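Local coordinates for protein endo-1,4-beta-xylanase 1 (Hypocrea jecorina, PDB 1XYN) that hydrolyses internal beta-1,4-xylosidic bonds in the main chain of xylan, a plant cell-wall hemicellulose, releasing xylooligosaccharides and xylose, at residues A[35-44]-A[156-164]. Sequence-based numbering, arbitrary orientation.
Sequences VVGVGWTTGS and MNYQVVAVE
Gln159 reaches across to the loop that follows strand 35-40: its CB lies 3.6 Å from Gly43 CA, and its amide continues past that glycine toward the backbone of Ser44. CG stands anti to the backbone N (chi1 179°) and the chain runs on extended, which carries the buried NE2 to a hydrogen bond with the hydroxyl of Tyr76. Shortened to an alanine here, the side chain would still touch Gly43 through CB but would probably leave the Tyr76 hydroxyl without its amide partner and the backbone of Gly43 and Ser44 without the packing of the amide. The backbone of Gln159 pairs with Trp40 through two bonds, Trp40 N to Gln159 O at 2.9 Å and Gln159 N to Trp40 O at 3.0 Å. The same Gln159 O meets the indole edge near the ring plane, 3.2 Å from Trp40 CE3. Beyond the strand end, Gly43 N donates to Asn157 O over 2.8 Å.

These antiparallel neighbours belong to the curved, cleft-forming sheet of the family 11 beta-jelly roll. Trp40, Gln159, Val161 and Val163 face the second sheet, packing on Ile48 and Phe54 of strand 48-56, whereas Val35, Tyr158 and Glu164 lie on the cleft side.

There Val35 crosses Glu164 obliquely: Val35 CG2 rests 3.7 Å from Glu164 CD, the carboxylate carbon of the predicted proton donor, and the other methyl of Val35, CG1, touches Ala162 CB at 3.9 Å. Tyr77 OH bonds to Glu164 OE1, and Asp33 lies close to OE2. Between these ends the pairing passes Gly37 and Gly39, where any CB would run into the opposing strand; Gly37 CA instead approaches Val161 O to 3.2 Å.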
ATOM      1  N   VAL A  35       3.756  -8.675  -7.287  1.00 16.26           N
ATOM      2  CA  VAL A  35       2.701  -9.460  -7.913  1.00 13.32           C
ATOM      3  C   VAL A  35       3.098  -9.668  -9.370  1.00 15.22           C
ATOM      4  O   VAL A  35       3.080  -8.719 -10.156  1.00 16.66           O
ATOM      5  CB  VAL A  35       1.337  -8.719  -7.892  1.00 16.29           C
ATOM      6  CG1 VAL A  35       0.230  -9.645  -8.400  1.00 11.33           C
ATOM      7  CG2 VAL A  35       1.020  -8.199  -6.502  1.00 10.35           C
ATOM      8  N   VAL A  36       3.484 -10.893  -9.729  1.00 11.30           N
ATOM      9  CA  VAL A  36       3.867 -11.183 -11.110  1.00  9.06           C
ATOM     10  C   VAL A  36       3.079 -12.367 -11.642  1.00 13.86           C
ATOM     11  O   VAL A  36       2.719 -13.274 -10.895  1.00 16.66           O
ATOM     12  CB  VAL A  36       5.361 -11.543 -11.248  1.00  9.23           C
ATOM     13  CG1 VAL A  36       6.243 -10.377 -10.849  1.00  6.90           C
ATOM     14  CG2 VAL A  36       5.678 -12.791 -10.436  1.00  7.58           C
ATOM     15  N   GLY A  37       2.860 -12.383 -12.949  1.00  9.97           N
ATOM     16  CA  GLY A  37       2.135 -13.478 -13.560  1.00  6.77           C
ATOM     17  C   GLY A  37       1.698 -13.076 -14.946  1.00  7.01           C
ATOM     18  O   GLY A  37       1.953 -11.950 -15.375  1.00  7.28           O
ATOM     19  N   VAL A  38       1.034 -13.987 -15.645  1.00  8.04           N
ATOM     20  CA  VAL A  38       0.568 -13.715 -17.003  1.00 12.42           C
ATOM     21  C   VAL A  38      -0.903 -14.069 -17.184  1.00  8.39           C
ATOM     22  O   VAL A  38      -1.445 -14.906 -16.470  1.00 14.02           O
ATOM     23  CB  VAL A  38       1.427 -14.467 -18.061  1.00 11.83           C
ATOM     24  CG1 VAL A  38       2.892 -14.068 -17.924  1.00  6.53           C
ATOM     25  CG2 VAL A  38       1.258 -15.973 -17.932  1.00  9.11           C
ATOM     26  N   GLY A  39      -1.545 -13.437 -18.152  1.00 11.82           N
ATOM     27  CA  GLY A  39      -2.946 -13.708 -18.386  1.00 15.25           C
ATOM     28  C   GLY A  39      -3.569 -12.913 -19.516  1.00 19.42           C
ATOM     29  O   GLY A  39      -3.020 -12.860 -20.619  1.00 20.68           O
ATOM     30  N   TRP A  40      -4.680 -12.237 -19.229  1.00 17.40           N
ATOM     31  CA  TRP A  40      -5.399 -11.502 -20.260  1.00 20.65           C
ATOM     32  C   TRP A  40      -5.777 -10.073 -19.894  1.00 20.42           C
ATOM     33  O   TRP A  40      -6.052  -9.762 -18.739  1.00 22.60           O
ATOM     34  CB  TRP A  40      -6.641 -12.309 -20.671  1.00 20.62           C
ATOM     35  CG  TRP A  40      -6.307 -13.743 -21.034  1.00 21.78           C
ATOM     36  CD1 TRP A  40      -6.092 -14.241 -22.289  1.00 22.91           C
ATOM     37  CD2 TRP A  40      -6.066 -14.837 -20.124  1.00 21.65           C
ATOM     38  NE1 TRP A  40      -5.722 -15.567 -22.214  1.00 21.33           N
ATOM     39  CE2 TRP A  40      -5.696 -15.956 -20.902  1.00 19.47           C
ATOM     40  CE3 TRP A  40      -6.118 -14.973 -18.728  1.00 17.33           C
ATOM     41  CZ2 TRP A  40      -5.379 -17.196 -20.327  1.00 23.82           C
ATOM     42  CZ3 TRP A  40      -5.803 -16.201 -18.162  1.00 15.47           C
ATOM     43  CH2 TRP A  40      -5.437 -17.298 -18.961  1.00 20.84           C
ATOM     44  N   THR A  41      -5.784  -9.210 -20.902  1.00 19.20           N
ATOM     45  CA  THR A  41      -6.117  -7.797 -20.740  1.00 19.49           C
ATOM     46  C   THR A  41      -7.556  -7.565 -20.248  1.00 21.84           C
ATOM     47  O   THR A  41      -7.845  -6.568 -19.571  1.00 24.05           O
ATOM     48  CB  THR A  41      -5.851  -7.035 -22.071  1.00 21.52           C
ATOM     49  OG1 THR A  41      -4.435  -6.928 -22.282  1.00 15.36           O
ATOM     50  CG2 THR A  41      -6.465  -5.636 -22.059  1.00 23.60           C
ATOM     51  N   THR A  42      -8.457  -8.468 -20.615  1.00 21.67           N
ATOM     52  CA  THR A  42      -9.856  -8.390 -20.206  1.00 21.41           C
ATOM     53  C   THR A  42     -10.273  -9.807 -19.827  1.00 22.52           C
ATOM     54  O   THR A  42     -10.300 -10.704 -20.671  1.00 21.05           O
ATOM     55  CB  THR A  42     -10.761  -7.869 -21.345  1.00 26.41           C
ATOM     56  OG1 THR A  42     -10.420  -8.532 -22.566  1.00 36.72           O
ATOM     57  CG2 THR A  42     -10.604  -6.369 -21.540  1.00 15.93           C
ATOM     58  N   GLY A  43     -10.552 -10.012 -18.544  1.00 24.34           N
ATOM     59  CA  GLY A  43     -10.936 -11.324 -18.056  1.00 21.64           C
ATOM     60  C   GLY A  43     -12.286 -11.806 -18.539  1.00 21.04           C
ATOM     61  O   GLY A  43     -13.146 -11.009 -18.917  1.00 23.31           O
ATOM     62  N   SER A  44     -12.481 -13.118 -18.510  1.00 20.74           N
ATOM     63  CA  SER A  44     -13.741 -13.699 -18.949  1.00 21.03           C
ATOM     64  C   SER A  44     -14.210 -14.801 -17.996  1.00 19.00           C
ATOM     65  O   SER A  44     -13.713 -14.929 -16.874  1.00 16.98           O
ATOM     66  CB  SER A  44     -13.598 -14.254 -20.373  1.00 19.76           C
ATOM     67  OG  SER A  44     -12.756 -15.397 -20.404  1.00 28.01           O
ATOM     68  N   MET A 156     -15.178  -6.200 -16.262  1.00 16.39           N
ATOM     69  CA  MET A 156     -13.947  -6.971 -16.161  1.00 18.34           C
ATOM     70  C   MET A 156     -12.734  -6.246 -16.731  1.00 20.24           C
ATOM     71  O   MET A 156     -12.771  -5.716 -17.846  1.00 22.38           O
ATOM     72  CB  MET A 156     -14.091  -8.310 -16.895  1.00 22.35           C
ATOM     73  CG  MET A 156     -14.973  -9.322 -16.193  1.00 25.94           C
ATOM     74  SD  MET A 156     -14.212  -9.975 -14.720  1.00 28.16           S
ATOM     75  CE  MET A 156     -13.819 -11.597 -15.274  1.00 29.98           C
ATOM     76  N   ASN A 157     -11.663  -6.211 -15.941  1.00 18.20           N
ATOM     77  CA  ASN A 157     -10.414  -5.613 -16.372  1.00 11.75           C
ATOM     78  C   ASN A 157      -9.444  -6.787 -16.518  1.00 11.57           C
ATOM     79  O   ASN A 157      -9.890  -7.886 -16.825  1.00 14.32           O
ATOM     80  CB  ASN A 157      -9.909  -4.579 -15.375  1.00  9.99           C
ATOM     81  CG  ASN A 157      -8.869  -3.661 -15.987  1.00 13.25           C
ATOM     82  OD1 ASN A 157      -7.669  -3.950 -15.966  1.00 15.39           O
ATOM     83  ND2 ASN A 157      -9.330  -2.562 -16.567  1.00  4.40           N
ATOM     84  N   TYR A 158      -8.150  -6.606 -16.256  1.00  9.94           N
ATOM     85  CA  TYR A 158      -7.229  -7.722 -16.437  1.00  9.08           C
ATOM     86  C   TYR A 158      -7.424  -8.898 -15.477  1.00 14.50           C
ATOM     87  O   TYR A 158      -7.975  -8.749 -14.382  1.00 13.80           O
ATOM     88  CB  TYR A 158      -5.772  -7.249 -16.502  1.00 12.53           C
ATOM     89  CG  TYR A 158      -5.135  -6.822 -15.196  1.00 13.15           C
ATOM     90  CD1 TYR A 158      -4.589  -7.771 -14.324  1.00  8.09           C
ATOM     91  CD2 TYR A 158      -5.004  -5.468 -14.869  1.00 10.27           C
ATOM     92  CE1 TYR A 158      -3.927  -7.386 -13.167  1.00 10.58           C
ATOM     93  CE2 TYR A 158      -4.338  -5.073 -13.716  1.00  8.15           C
ATOM     94  CZ  TYR A 158      -3.801  -6.036 -12.866  1.00 12.56           C
ATOM     95  OH  TYR A 158      -3.147  -5.658 -11.707  1.00 15.15           O
ATOM     96  N   GLN A 159      -6.982 -10.074 -15.914  1.00 10.54           N
ATOM     97  CA  GLN A 159      -7.130 -11.298 -15.139  1.00 13.32           C
ATOM     98  C   GLN A 159      -5.924 -12.177 -15.414  1.00 12.94           C
ATOM     99  O   GLN A 159      -5.737 -12.655 -16.527  1.00 16.50           O
ATOM    100  CB  GLN A 159      -8.421 -11.995 -15.573  1.00 13.24           C
ATOM    101  CG  GLN A 159      -8.744 -13.305 -14.895  1.00 22.39           C
ATOM    102  CD  GLN A 159     -10.022 -13.921 -15.457  1.00 27.63           C
ATOM    103  OE1 GLN A 159      -9.983 -14.720 -16.394  1.00 28.16           O
ATOM    104  NE2 GLN A 159     -11.160 -13.525 -14.903  1.00 26.89           N
ATOM    105  N   VAL A 160      -5.102 -12.388 -14.391  1.00 16.05           N
ATOM    106  CA  VAL A 160      -3.896 -13.189 -14.538  1.00 11.57           C
ATOM    107  C   VAL A 160      -3.798 -14.273 -13.482  1.00  9.21           C
ATOM    108  O   VAL A 160      -4.627 -14.356 -12.593  1.00 11.90           O
ATOM    109  CB  VAL A 160      -2.610 -12.300 -14.409  1.00  8.97           C
ATOM    110  CG1 VAL A 160      -2.509 -11.298 -15.564  1.00  7.36           C
ATOM    111  CG2 VAL A 160      -2.604 -11.567 -13.075  1.00 12.91           C
ATOM    112  N   VAL A 161      -2.822 -15.154 -13.662  1.00 10.95           N
ATOM    113  CA  VAL A 161      -2.506 -16.204 -12.710  1.00  9.07           C
ATOM    114  C   VAL A 161      -1.232 -15.594 -12.137  1.00 12.17           C
ATOM    115  O   VAL A 161      -0.258 -15.407 -12.861  1.00  7.57           O
ATOM    116  CB  VAL A 161      -2.169 -17.523 -13.408  1.00  7.81           C
ATOM    117  CG1 VAL A 161      -1.575 -18.511 -12.413  1.00 12.11           C
ATOM    118  CG2 VAL A 161      -3.411 -18.099 -14.044  1.00 15.98           C
ATOM    119  N   ALA A 162      -1.257 -15.219 -10.864  1.00 12.81           N
ATOM    120  CA  ALA A 162      -0.102 -14.575 -10.258  1.00 11.82           C
ATOM    121  C   ALA A 162       0.443 -15.190  -8.976  1.00 14.52           C
ATOM    122  O   ALA A 162      -0.232 -15.951  -8.276  1.00 12.88           O
ATOM    123  CB  ALA A 162      -0.413 -13.089 -10.036  1.00  9.78           C
ATOM    124  N   VAL A 163       1.707 -14.882  -8.711  1.00 12.91           N
ATOM    125  CA  VAL A 163       2.394 -15.329  -7.511  1.00 12.25           C
ATOM    126  C   VAL A 163       2.679 -14.023  -6.796  1.00 12.10           C
ATOM    127  O   VAL A 163       3.082 -13.044  -7.426  1.00 12.70           O
ATOM    128  CB  VAL A 163       3.728 -16.042  -7.836  1.00 14.08           C
ATOM    129  CG1 VAL A 163       4.544 -16.236  -6.571  1.00 18.46           C
ATOM    130  CG2 VAL A 163       3.461 -17.397  -8.475  1.00 16.66           C
ATOM    131  N   GLU A 164       2.402 -13.982  -5.501  1.00 10.65           N
ATOM    132  CA  GLU A 164       2.623 -12.771  -4.718  1.00 11.62           C
ATOM    133  C   GLU A 164       3.316 -13.158  -3.429  1.00 13.26           C
ATOM    134  O   GLU A 164       3.044 -14.216  -2.865  1.00 12.01           O
ATOM    135  CB  GLU A 164       1.290 -12.067  -4.433  1.00 12.98           C
ATOM    136  CG  GLU A 164       1.379 -10.879  -3.470  1.00  4.97           C
ATOM    137  CD  GLU A 164       0.103 -10.034  -3.420  1.00 14.76           C
ATOM    138  OE1 GLU A 164      -0.927 -10.457  -3.990  1.00 15.48           O
ATOM    139  OE2 GLU A 164       0.129  -8.936  -2.811  1.00 17.20           O
TER
HETATM  140  O   HOH W   1      -6.822  -3.810 -19.221  1.00 38.98           O